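PDB 3C0D: putative nitrite reductase NADPH (Small subunit) oxidoreductase protein from Vibrio parahaemolyticus RIMD 2210633, which probably serves as the small, Rieske-like subunit of an NAD(P)H-dependent nitrite reductase in nitrate assimilation. Local coordinates for residues 27-32 and 43-48. Sequence-based numbering, arbitrary orientation.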
loop_
_atom_site.group_PDB
_atom_site.type_symbol
_atom_site.label_atom_id
_atom_site.label_comp_id
_atom_site.label_asym_id
_atom_site.label_seq_id
_atom_site.Cartn_x
_atom_site.Cartn_y
_atom_site.Cartn_z
ATOM N N GLY A 27 -11.529 4.562 -8.547
ATOM C CA GLY A 27 -12.416 4.973 -7.471
ATOM C C GLY A 27 -12.094 4.658 -6.023
ATOM O O GLY A 27 -12.592 5.331 -5.119
ATOM N N GLU A 28 -11.273 3.645 -5.780
ATOM C CA GLU A 28 -10.933 3.279 -4.416
ATOM C C GLU A 28 -9.688 3.997 -3.911
ATOM O O GLU A 28 -8.751 4.226 -4.661
ATOM C CB GLU A 28 -10.745 1.769 -4.327
ATOM C CG GLU A 28 -12.003 0.983 -4.664
ATOM C CD GLU A 28 -11.829 -0.521 -4.462
ATOM O OE1 GLU A 28 -11.393 -0.931 -3.354
ATOM O OE2 GLU A 28 -12.139 -1.284 -5.409
ATOM N N ARG A 29 -9.690 4.352 -2.632
ATOM C CA ARG A 29 -8.563 5.041 -2.016
ATOM C C ARG A 29 -7.416 4.087 -1.821
ATOM O O ARG A 29 -7.553 3.128 -1.073
ATOM C CB ARG A 29 -8.925 5.556 -0.634
ATOM C CG ARG A 29 -8.193 6.825 -0.283
ATOM C CD ARG A 29 -9.072 7.963 -0.657
ATOM N NE ARG A 29 -10.213 7.442 -1.376
ATOM C CZ ARG A 29 -11.309 8.136 -1.580
ATOM N NH1 ARG A 29 -11.385 9.371 -1.104
ATOM N NH2 ARG A 29 -12.316 7.603 -2.257
ATOM N N VAL A 30 -6.276 4.361 -2.450
ATOM C CA VAL A 30 -5.114 3.485 -2.332
ATOM C C VAL A 30 -3.882 4.197 -1.772
ATOM O O VAL A 30 -3.663 5.386 -2.014
ATOM C CB VAL A 30 -4.757 2.878 -3.707
ATOM C CG1 VAL A 30 -3.631 1.881 -3.566
ATOM C CG2 VAL A 30 -5.979 2.228 -4.311
ATOM N N ALA A 31 -3.079 3.456 -1.018
ATOM C CA ALA A 31 -1.861 3.998 -0.434
ATOM C C ALA A 31 -0.669 3.292 -1.069
ATOM O O ALA A 31 -0.577 2.073 -1.008
ATOM C CB ALA A 31 -1.857 3.785 1.088
ATOM N N LEU A 32 0.226 4.050 -1.699
ATOM C CA LEU A 32 1.400 3.460 -2.323
ATOM C C LEU A 32 2.596 3.577 -1.392
ATOM O O LEU A 32 2.808 4.618 -0.770
ATOM C CB LEU A 32 1.726 4.144 -3.647
ATOM C CG LEU A 32 0.665 4.031 -4.735
ATOM C CD1 LEU A 32 1.291 4.365 -6.070
ATOM C CD2 LEU A 32 0.078 2.622 -4.757
ATOM N N VAL A 43 -1.957 -0.599 -0.808
ATOM C CA VAL A 43 -2.934 -1.124 0.150
ATOM C C VAL A 43 -4.052 -0.090 0.276
ATOM O O VAL A 43 -3.834 1.078 -0.040
ATOM C CB VAL A 43 -2.315 -1.341 1.547
ATOM C CG1 VAL A 43 -1.284 -2.457 1.504
ATOM C CG2 VAL A 43 -1.671 -0.044 2.037
ATOM N N GLN A 44 -5.242 -0.491 0.719
ATOM C CA GLN A 44 -6.324 0.477 0.876
ATOM C C GLN A 44 -5.881 1.529 1.880
ATOM O O GLN A 44 -5.283 1.202 2.908
ATOM C CB GLN A 44 -7.584 -0.187 1.398
ATOM C CG GLN A 44 -7.536 -0.542 2.860
ATOM C CD GLN A 44 -8.777 -1.282 3.275
ATOM O OE1 GLN A 44 -9.089 -2.341 2.722
ATOM N NE2 GLN A 44 -9.506 -0.733 4.245
ATOM N N ASP A 45 -6.189 2.787 1.582
ATOM C CA ASP A 45 -5.803 3.888 2.436
ATOM C C ASP A 45 -6.719 4.001 3.613
ATOM O O ASP A 45 -6.314 4.490 4.658
ATOM C CB ASP A 45 -5.795 5.202 1.667
ATOM C CG ASP A 45 -5.165 6.334 2.464
ATOM O OD1 ASP A 45 -4.069 6.130 3.033
ATOM O OD2 ASP A 45 -5.754 7.433 2.517
ATOM N N TRP A 46 -7.954 3.547 3.454
ATOM C CA TRP A 46 -8.911 3.592 4.556
ATOM C C TRP A 46 -8.556 2.551 5.643
ATOM O O TRP A 46 -8.389 1.368 5.352
ATOM C CB TRP A 46 -10.321 3.361 3.996
ATOM C CG TRP A 46 -11.436 3.275 5.006
ATOM C CD1 TRP A 46 -11.936 2.146 5.573
ATOM C CD2 TRP A 46 -12.209 4.363 5.528
ATOM N NE1 TRP A 46 -12.977 2.453 6.411
ATOM C CE2 TRP A 46 -13.170 3.807 6.402
ATOM C CE3 TRP A 46 -12.190 5.754 5.337
ATOM C CZ2 TRP A 46 -14.104 4.595 7.093
ATOM C CZ3 TRP A 46 -13.119 6.539 6.020
ATOM C CH2 TRP A 46 -14.066 5.954 6.885
ATOM N N ASP A 47 -8.413 3.021 6.882
ATOM C CA ASP A 47 -8.102 2.185 8.040
ATOM C C ASP A 47 -9.393 1.545 8.551
ATOM O O ASP A 47 -10.253 2.223 9.113
ATOM C CB ASP A 47 -7.503 3.048 9.148
ATOM C CG ASP A 47 -7.270 2.274 10.430
ATOM O OD1 ASP A 47 -7.747 1.123 10.532
ATOM O OD2 ASP A 47 -6.617 2.819 11.341
ATOM N N PRO A 48 -9.536 0.226 8.390
ATOM C CA PRO A 48 -10.736 -0.504 8.834
ATOM C C PRO A 48 -11.003 -0.422 10.329
ATOM O O PRO A 48 -12.115 -0.643 10.783
ATOM C CB PRO A 48 -10.452 -1.928 8.387
ATOM C CG PRO A 48 -8.952 -2.016 8.554
ATOM C CD PRO A 48 -8.466 -0.700 7.987
#
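The carbonyl O of Val43 takes the backbone N-H of Ala31 at 2.7 Å, nearly head-on, with a C=O...N angle of 171°. The return bond, from Val43 N to Ala31 O at 3.0 Å, closes the ring that defines Ala31 and Val43 as an antiparallel hydrogen-bonded pair. Their side chains emerge on the same face of the sheet, where Ala31 CB meets Val43 CG2 at 3.9 Å. Val30 and Gln44 form the adjoining non-hydrogen-bonded pair, and their side chains diverge: Val30 packs on Val23, Ile25 and Trp96, while Gln44 turns its amide NE2 onto Trp46 O (2.6 Å), the oxygen lying close to the amide plane.

One step further, Asp45 N donates to Arg29 O at 3.0 Å. The N-H points almost straight at the oxygen, yet the donor sits 50° above the carbonyl plane, consistent with an interruption of the strand here. Asp45 has left extended geometry (psi -27°). Its CB packs against Arg29 CG at 3.5 Å, and OD1, hydrogen-bonded to Ser56 N, also borders Ala31 CB. Arg29 NE stays 5.9 Å from Asp45 OD2; the arginine chain bends at chi2 and chi3, and Tyr53 receives its end in a cation-pi contact. The contact is the part of the beta hairpin of strands 28-35 and 39-47 lying away from its turn, within the antiparallel sheet of a Rieske-like domain.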